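Long-range contact in ALDH21) (Physcomitrella patens subsp. patens, PDB 5MZ5), which oxidises succinic semialdehyde to succinate with NADP(+) as an aldehyde dehydrogenase, and may also act on glyceraldehyde 3-phosphate: residues 303-315 with 336-348. Numbering follows the deposited sequence.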
ATOM      1  N   TYR A 303      -3.671 -37.821  -3.331  1.00 32.32           N
ATOM      2  CA  TYR A 303      -4.040 -36.459  -2.990  1.00 31.61           C
ATOM      3  C   TYR A 303      -4.669 -35.734  -4.185  1.00 33.64           C
ATOM      4  O   TYR A 303      -5.640 -35.016  -3.990  1.00 32.46           O
ATOM      5  CB  TYR A 303      -2.851 -35.665  -2.421  1.00 32.91           C
ATOM      6  CG  TYR A 303      -3.277 -34.330  -1.861  1.00 35.34           C
ATOM      7  CD1 TYR A 303      -3.827 -34.231  -0.584  1.00 38.75           C
ATOM      8  CD2 TYR A 303      -3.203 -33.172  -2.631  1.00 34.90           C
ATOM      9  CE1 TYR A 303      -4.265 -33.007  -0.077  1.00 40.92           C
ATOM     10  CE2 TYR A 303      -3.607 -31.940  -2.121  1.00 35.27           C
ATOM     11  CZ  TYR A 303      -4.149 -31.864  -0.847  1.00 45.96           C
ATOM     12  OH  TYR A 303      -4.601 -30.672  -0.341  1.00 50.12           O
ATOM     13  N   THR A 304      -4.132 -35.937  -5.408  1.00 30.77           N
ATOM     14  CA  THR A 304      -4.672 -35.332  -6.641  1.00 30.06           C
ATOM     15  C   THR A 304      -6.123 -35.764  -6.868  1.00 32.51           C
ATOM     16  O   THR A 304      -6.975 -34.894  -7.049  1.00 32.00           O
ATOM     17  CB  THR A 304      -3.760 -35.596  -7.849  1.00 32.67           C
ATOM     18  OG1 THR A 304      -2.452 -35.156  -7.514  1.00 29.34           O
ATOM     19  CG2 THR A 304      -4.236 -34.879  -9.122  1.00 29.38           C
ATOM     20  N   ILE A 305      -6.407 -37.087  -6.776  1.00 29.14           N
ATOM     21  CA  ILE A 305      -7.750 -37.672  -6.943  1.00 28.35           C
ATOM     22  C   ILE A 305      -8.716 -37.089  -5.909  1.00 32.26           C
ATOM     23  O   ILE A 305      -9.798 -36.652  -6.286  1.00 30.26           O
ATOM     24  CB  ILE A 305      -7.731 -39.242  -6.959  1.00 31.46           C
ATOM     25  CG1 ILE A 305      -6.943 -39.817  -8.167  1.00 32.85           C
ATOM     26  CG2 ILE A 305      -9.148 -39.877  -6.862  1.00 30.75           C
ATOM     27  CD1 ILE A 305      -7.415 -39.411  -9.634  1.00 44.56           C
ATOM     28  N   GLN A 306      -8.303 -37.041  -4.620  1.00 31.60           N
ATOM     29  CA  GLN A 306      -9.128 -36.489  -3.536  1.00 31.59           C
ATOM     30  C   GLN A 306      -9.540 -35.053  -3.814  1.00 34.23           C
ATOM     31  O   GLN A 306     -10.689 -34.701  -3.573  1.00 33.81           O
ATOM     32  CB  GLN A 306      -8.394 -36.561  -2.186  1.00 33.39           C
ATOM     33  CG  GLN A 306      -8.343 -37.963  -1.569  1.00 58.92           C
ATOM     34  CD  GLN A 306      -7.303 -38.124  -0.471  1.00 86.35           C
ATOM     35  OE1 GLN A 306      -6.693 -37.164   0.029  1.00 82.89           O
ATOM     36  NE2 GLN A 306      -7.084 -39.368  -0.056  1.00 78.63           N
ATOM     37  N   ARG A 307      -8.605 -34.221  -4.334  1.00 30.31           N
ATOM     38  CA  ARG A 307      -8.889 -32.812  -4.635  1.00 28.54           C
ATOM     39  C   ARG A 307      -9.760 -32.666  -5.865  1.00 30.30           C
ATOM     40  O   ARG A 307     -10.608 -31.777  -5.906  1.00 29.78           O
ATOM     41  CB  ARG A 307      -7.595 -31.986  -4.732  1.00 28.46           C
ATOM     42  CG  ARG A 307      -6.776 -32.010  -3.429  1.00 30.01           C
ATOM     43  CD  ARG A 307      -7.204 -30.964  -2.433  1.00 39.22           C
ATOM     44  NE  ARG A 307      -8.385 -31.352  -1.668  1.00 48.50           N
ATOM     45  CZ  ARG A 307      -9.254 -30.490  -1.144  1.00 63.73           C
ATOM     46  NH1 ARG A 307      -9.096 -29.180  -1.322  1.00 43.86           N
ATOM     47  NH2 ARG A 307     -10.293 -30.932  -0.445  1.00 53.45           N
ATOM     48  N   LEU A 308      -9.586 -33.572  -6.848  1.00 26.99           N
ATOM     49  CA  LEU A 308     -10.413 -33.591  -8.060  1.00 26.70           C
ATOM     50  C   LEU A 308     -11.848 -34.011  -7.719  1.00 31.51           C
ATOM     51  O   LEU A 308     -12.799 -33.482  -8.304  1.00 31.37           O
ATOM     52  CB  LEU A 308      -9.820 -34.516  -9.114  1.00 26.81           C
ATOM     53  CG  LEU A 308      -8.501 -34.101  -9.746  1.00 30.75           C
ATOM     54  CD1 LEU A 308      -8.043 -35.159 -10.738  1.00 31.09           C
ATOM     55  CD2 LEU A 308      -8.591 -32.721 -10.399  1.00 31.40           C
ATOM     56  N   ILE A 309     -12.000 -34.932  -6.745  1.00 28.42           N
ATOM     57  CA  ILE A 309     -13.308 -35.390  -6.236  1.00 28.74           C
ATOM     58  C   ILE A 309     -14.002 -34.205  -5.537  1.00 33.95           C
ATOM     59  O   ILE A 309     -15.170 -33.930  -5.823  1.00 33.65           O
ATOM     60  CB  ILE A 309     -13.161 -36.640  -5.309  1.00 31.56           C
ATOM     61  CG1 ILE A 309     -12.792 -37.908  -6.118  1.00 31.74           C
ATOM     62  CG2 ILE A 309     -14.403 -36.865  -4.392  1.00 31.92           C
ATOM     63  CD1 ILE A 309     -13.936 -38.483  -7.115  1.00 28.98           C
ATOM     64  N   ASN A 310     -13.257 -33.469  -4.669  1.00 31.11           N
ATOM     65  CA  ASN A 310     -13.788 -32.291  -3.984  1.00 29.83           C
ATOM     66  C   ASN A 310     -14.263 -31.255  -5.019  1.00 32.58           C
ATOM     67  O   ASN A 310     -15.390 -30.772  -4.932  1.00 31.81           O
ATOM     68  CB  ASN A 310     -12.763 -31.695  -3.004  1.00 30.32           C
ATOM     69  CG  ASN A 310     -13.254 -30.416  -2.340  1.00 46.43           C
ATOM     70  OD1 ASN A 310     -14.106 -30.428  -1.449  1.00 47.13           O
ATOM     71  ND2 ASN A 310     -12.810 -29.277  -2.839  1.00 26.79           N
ATOM     72  N   GLY A 311     -13.434 -30.986  -6.018  1.00 27.74           N
ATOM     73  CA  GLY A 311     -13.778 -30.045  -7.075  1.00 27.35           C
ATOM     74  C   GLY A 311     -15.035 -30.397  -7.844  1.00 29.59           C
ATOM     75  O   GLY A 311     -15.940 -29.570  -7.994  1.00 28.64           O
ATOM     76  N   GLY A 312     -15.077 -31.621  -8.328  1.00 25.79           N
ATOM     77  CA  GLY A 312     -16.185 -32.110  -9.134  1.00 25.53           C
ATOM     78  C   GLY A 312     -17.495 -32.416  -8.439  1.00 28.69           C
ATOM     79  O   GLY A 312     -18.535 -32.416  -9.102  1.00 28.73           O
ATOM     80  N   PHE A 313     -17.477 -32.719  -7.128  1.00 26.68           N
ATOM     81  CA  PHE A 313     -18.685 -33.185  -6.440  1.00 28.37           C
ATOM     82  C   PHE A 313     -19.011 -32.580  -5.062  1.00 42.48           C
ATOM     83  O   PHE A 313     -20.049 -32.957  -4.499  1.00 43.63           O
ATOM     84  CB  PHE A 313     -18.631 -34.719  -6.315  1.00 29.02           C
ATOM     85  CG  PHE A 313     -18.411 -35.394  -7.649  1.00 28.43           C
ATOM     86  CD1 PHE A 313     -19.456 -35.527  -8.561  1.00 29.95           C
ATOM     87  CD2 PHE A 313     -17.141 -35.817  -8.030  1.00 28.17           C
ATOM     88  CE1 PHE A 313     -19.242 -36.091  -9.815  1.00 31.39           C
ATOM     89  CE2 PHE A 313     -16.923 -36.361  -9.295  1.00 31.75           C
ATOM     90  CZ  PHE A 313     -17.981 -36.534 -10.165  1.00 30.37           C
ATOM     91  N   TYR A 314     -18.187 -31.657  -4.524  1.00 44.83           N
ATOM     92  CA  TYR A 314     -18.512 -30.997  -3.244  1.00 47.69           C
ATOM     93  C   TYR A 314     -19.736 -30.095  -3.506  1.00 50.32           C
ATOM     94  O   TYR A 314     -19.884 -29.583  -4.629  1.00 49.63           O
ATOM     95  CB  TYR A 314     -17.311 -30.187  -2.697  1.00 52.05           C
ATOM     96  CG  TYR A 314     -17.341 -28.698  -3.011  1.00 58.51           C
ATOM     97  CD1 TYR A 314     -17.227 -28.232  -4.325  1.00 60.94           C
ATOM     98  CD2 TYR A 314     -17.483 -27.757  -1.996  1.00 60.28           C
ATOM     99  CE1 TYR A 314     -17.330 -26.871  -4.620  1.00 62.40           C
ATOM    100  CE2 TYR A 314     -17.543 -26.392  -2.278  1.00 61.79           C
ATOM    101  CZ  TYR A 314     -17.461 -25.952  -3.591  1.00 72.08           C
ATOM    102  OH  TYR A 314     -17.506 -24.603  -3.858  1.00 75.33           O
ATOM    103  N   GLN A 315     -20.634 -29.950  -2.501  1.00 46.57           N
ATOM    104  CA  GLN A 315     -21.900 -29.196  -2.606  1.00 45.87           C
ATOM    105  C   GLN A 315     -22.803 -29.787  -3.716  1.00 47.28           C
ATOM    106  O   GLN A 315     -23.765 -29.154  -4.152  1.00 47.65           O
ATOM    107  CB  GLN A 315     -21.652 -27.670  -2.805  1.00 47.27           C
ATOM    108  CG  GLN A 315     -22.160 -26.784  -1.658  1.00 68.20           C
ATOM    109  CD  GLN A 315     -21.396 -26.921  -0.345  1.00 90.91           C
ATOM    110  OE1 GLN A 315     -21.981 -26.939   0.736  1.00 88.31           O
ATOM    111  NE2 GLN A 315     -20.074 -26.979  -0.388  1.00 78.52           N
ATOM    112  N   VAL A 336      -5.554 -41.713 -14.148  1.00 31.96           N
ATOM    113  CA  VAL A 336      -6.436 -40.704 -13.549  1.00 30.31           C
ATOM    114  C   VAL A 336      -7.900 -41.131 -13.698  1.00 33.64           C
ATOM    115  O   VAL A 336      -8.602 -41.182 -12.695  1.00 33.53           O
ATOM    116  CB  VAL A 336      -6.152 -39.256 -14.066  1.00 33.21           C
ATOM    117  CG1 VAL A 336      -7.201 -38.252 -13.562  1.00 31.72           C
ATOM    118  CG2 VAL A 336      -4.752 -38.811 -13.654  1.00 33.06           C
ATOM    119  N   LYS A 337      -8.338 -41.467 -14.924  1.00 30.04           N
ATOM    120  CA  LYS A 337      -9.704 -41.917 -15.212  1.00 30.62           C
ATOM    121  C   LYS A 337     -10.105 -43.099 -14.305  1.00 36.17           C
ATOM    122  O   LYS A 337     -11.169 -43.069 -13.696  1.00 36.55           O
ATOM    123  CB  LYS A 337      -9.841 -42.288 -16.709  1.00 33.30           C
ATOM    124  CG  LYS A 337     -11.221 -42.822 -17.109  1.00 30.02           C
ATOM    125  CD  LYS A 337     -11.401 -42.861 -18.614  1.00 33.92           C
ATOM    126  CE  LYS A 337     -10.807 -44.064 -19.287  1.00 44.66           C
ATOM    127  NZ  LYS A 337     -11.301 -44.215 -20.686  1.00 48.79           N
ATOM    128  N   GLU A 338      -9.234 -44.116 -14.202  1.00 32.74           N
ATOM    129  CA  GLU A 338      -9.458 -45.292 -13.373  1.00 33.00           C
ATOM    130  C   GLU A 338      -9.652 -44.896 -11.884  1.00 37.83           C
ATOM    131  O   GLU A 338     -10.672 -45.253 -11.284  1.00 38.12           O
ATOM    132  CB  GLU A 338      -8.298 -46.277 -13.569  1.00 34.27           C
ATOM    133  CG  GLU A 338      -8.466 -47.622 -12.908  1.00 46.35           C
ATOM    134  CD  GLU A 338      -7.174 -48.414 -12.851  1.00 73.92           C
ATOM    135  OE1 GLU A 338      -6.245 -47.971 -12.139  1.00 67.25           O
ATOM    136  OE2 GLU A 338      -7.085 -49.473 -13.514  1.00 74.41           O
ATOM    137  N   GLY A 339      -8.681 -44.165 -11.329  1.00 33.21           N
ATOM    138  CA  GLY A 339      -8.709 -43.718  -9.943  1.00 33.14           C
ATOM    139  C   GLY A 339      -9.855 -42.776  -9.626  1.00 37.45           C
ATOM    140  O   GLY A 339     -10.494 -42.914  -8.577  1.00 39.30           O
ATOM    141  N   PHE A 340     -10.129 -41.822 -10.535  1.00 31.06           N
ATOM    142  CA  PHE A 340     -11.206 -40.846 -10.399  1.00 31.16           C
ATOM    143  C   PHE A 340     -12.576 -41.519 -10.419  1.00 35.95           C
ATOM    144  O   PHE A 340     -13.349 -41.298  -9.482  1.00 34.96           O
ATOM    145  CB  PHE A 340     -11.091 -39.722 -11.455  1.00 32.41           C
ATOM    146  CG  PHE A 340     -12.066 -38.575 -11.331  1.00 32.99           C
ATOM    147  CD1 PHE A 340     -11.977 -37.670 -10.272  1.00 34.41           C
ATOM    148  CD2 PHE A 340     -13.026 -38.349 -12.315  1.00 33.95           C
ATOM    149  CE1 PHE A 340     -12.866 -36.598 -10.172  1.00 33.89           C
ATOM    150  CE2 PHE A 340     -13.896 -37.258 -12.224  1.00 35.03           C
ATOM    151  CZ  PHE A 340     -13.818 -36.397 -11.151  1.00 32.52           C
ATOM    152  N   VAL A 341     -12.864 -42.365 -11.438  1.00 33.38           N
ATOM    153  CA  VAL A 341     -14.141 -43.099 -11.555  1.00 33.71           C
ATOM    154  C   VAL A 341     -14.348 -44.030 -10.340  1.00 37.68           C
ATOM    155  O   VAL A 341     -15.448 -44.062  -9.787  1.00 38.29           O
ATOM    156  CB  VAL A 341     -14.311 -43.820 -12.925  1.00 38.71           C
ATOM    157  CG1 VAL A 341     -15.477 -44.805 -12.913  1.00 39.40           C
ATOM    158  CG2 VAL A 341     -14.482 -42.814 -14.062  1.00 38.19           C
ATOM    159  N   ALA A 342     -13.297 -44.751  -9.905  1.00 34.39           N
ATOM    160  CA  ALA A 342     -13.373 -45.620  -8.724  1.00 34.97           C
ATOM    161  C   ALA A 342     -13.729 -44.804  -7.460  1.00 39.67           C
ATOM    162  O   ALA A 342     -14.574 -45.233  -6.669  1.00 40.77           O
ATOM    163  CB  ALA A 342     -12.058 -46.374  -8.518  1.00 36.01           C
ATOM    164  N   ALA A 343     -13.135 -43.610  -7.307  1.00 35.09           N
ATOM    165  CA  ALA A 343     -13.427 -42.735  -6.174  1.00 33.89           C
ATOM    166  C   ALA A 343     -14.845 -42.138  -6.219  1.00 37.96           C
ATOM    167  O   ALA A 343     -15.476 -42.063  -5.166  1.00 37.57           O
ATOM    168  CB  ALA A 343     -12.366 -41.654  -6.034  1.00 33.58           C
ATOM    169  N   VAL A 344     -15.387 -41.797  -7.419  1.00 35.95           N
ATOM    170  CA  VAL A 344     -16.763 -41.256  -7.493  1.00 36.26           C
ATOM    171  C   VAL A 344     -17.778 -42.348  -7.134  1.00 39.53           C
ATOM    172  O   VAL A 344     -18.809 -42.027  -6.535  1.00 38.88           O
ATOM    173  CB  VAL A 344     -17.201 -40.427  -8.760  1.00 40.59           C
ATOM    174  CG1 VAL A 344     -16.038 -39.924  -9.603  1.00 40.25           C
ATOM    175  CG2 VAL A 344     -18.244 -41.135  -9.612  1.00 40.90           C
ATOM    176  N   LYS A 345     -17.473 -43.628  -7.473  1.00 36.33           N
ATOM    177  CA  LYS A 345     -18.328 -44.783  -7.186  1.00 36.74           C
ATOM    178  C   LYS A 345     -18.458 -45.071  -5.689  1.00 41.47           C
ATOM    179  O   LYS A 345     -19.422 -45.721  -5.279  1.00 42.53           O
ATOM    180  CB  LYS A 345     -17.851 -46.032  -7.961  1.00 39.39           C
ATOM    181  CG  LYS A 345     -18.292 -46.003  -9.424  1.00 43.08           C
ATOM    182  CD  LYS A 345     -17.568 -47.039 -10.263  1.00 46.69           C
ATOM    183  CE  LYS A 345     -18.511 -47.844 -11.126  1.00 51.00           C
ATOM    184  NZ  LYS A 345     -19.018 -47.092 -12.301  1.00 47.37           N
ATOM    185  N   LYS A 346     -17.526 -44.542  -4.877  1.00 36.63           N
ATOM    186  CA  LYS A 346     -17.488 -44.715  -3.425  1.00 36.52           C
ATOM    187  C   LYS A 346     -18.239 -43.611  -2.679  1.00 38.99           C
ATOM    188  O   LYS A 346     -18.473 -43.760  -1.472  1.00 37.06           O
ATOM    189  CB  LYS A 346     -16.025 -44.786  -2.931  1.00 39.21           C
ATOM    190  CG  LYS A 346     -15.323 -46.092  -3.274  1.00 58.23           C
ATOM    191  CD  LYS A 346     -13.863 -46.084  -2.822  1.00 74.54           C
ATOM    192  CE  LYS A 346     -13.186 -47.415  -3.092  1.00 89.38           C
ATOM    193  NZ  LYS A 346     -11.945 -47.584  -2.293  1.00 94.42           N
ATOM    194  N   LEU A 347     -18.600 -42.501  -3.385  1.00 35.17           N
ATOM    195  CA  LEU A 347     -19.258 -41.337  -2.791  1.00 34.26           C
ATOM    196  C   LEU A 347     -20.644 -41.662  -2.259  1.00 39.67           C
ATOM    197  O   LEU A 347     -21.480 -42.161  -3.003  1.00 40.85           O
ATOM    198  CB  LEU A 347     -19.290 -40.127  -3.743  1.00 33.56           C
ATOM    199  CG  LEU A 347     -17.940 -39.527  -4.187  1.00 37.77           C
ATOM    200  CD1 LEU A 347     -18.148 -38.426  -5.228  1.00 36.41           C
ATOM    201  CD2 LEU A 347     -17.124 -39.019  -2.995  1.00 38.00           C
ATOM    202  N   LYS A 348     -20.871 -41.419  -0.958  1.00 36.31           N
ATOM    203  CA  LYS A 348     -22.153 -41.707  -0.315  1.00 36.50           C
ATOM    204  C   LYS A 348     -23.168 -40.639  -0.646  1.00 38.53           C
ATOM    205  O   LYS A 348     -22.974 -39.466  -0.331  1.00 36.53           O
ATOM    206  CB  LYS A 348     -22.021 -41.862   1.204  1.00 39.39           C
ATOM    207  CG  LYS A 348     -21.206 -43.054   1.608  1.00 52.10           C
ATOM    208  CD  LYS A 348     -21.051 -43.137   3.087  1.00 59.68           C
ATOM    209  CE  LYS A 348     -20.392 -44.441   3.429  1.00 66.41           C
ATOM    210  NZ  LYS A 348     -20.167 -44.583   4.893  1.00 78.23           N
TER
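Ile305 and Phe340 lock together two neighbouring helices of the catalytic domain of the aldehyde dehydrogenase fold, 301-313 and 333-345, joined through the central strand 323-329. Their segments cross at -55° with the axes 9.7 Å apart, and knobs-into-holes packing fills the interface without a hydrogen bond across it. Ile305 is the first knob, set among Val336, Gly339, Phe340 and Ala343. Its two branches divide the work: CD1 lies 3.7 Å from Val336 O, while CG2 lies 3.8 Å from Ala343 CB. CG2 also packs against the carbonyl oxygen of Gly339, in van der Waals contact.

The return knob is Phe340, among Ile305, Leu308, Ile309 and Phe313. With CG anti to the backbone N (chi1 -174°), its ring swings across to the other helix, and CE1 reaches 3.6 Å from Leu308 O, which meets the ring edge. Phe313 comes from the opposite direction, its CE2 3.6 Å from Phe340 CZ; the two planes are inclined at 34°, an oblique meeting of the rings. Val344 CG1 sits over the centre of the Phe340 ring and also touches Phe313.

Beta-branched Ile309 suits its place by reaching two ways: CD1 fits among Phe340, Ala343 and Val344, 3.6 Å from Val344 CG1, while CG2 comes within 3.7 Å of Leu347 CD2. The other methyl of Leu347, CD1, packs against Phe313 CG at 3.9 Å, carrying the apolar seam into the loop that follows the helix.

Just beyond Phe313, Tyr314 OH and Ser319 OG share a hydrogen bond; both residues bind succinate in another structure of the protein, though none is bound here. Beneath the helix pair lies the sheet: Leu308 and Phe340 rest on Leu326 of strand 323-329, while Phe313, Phe340 and Val344 meet Val400 of strand 395-402.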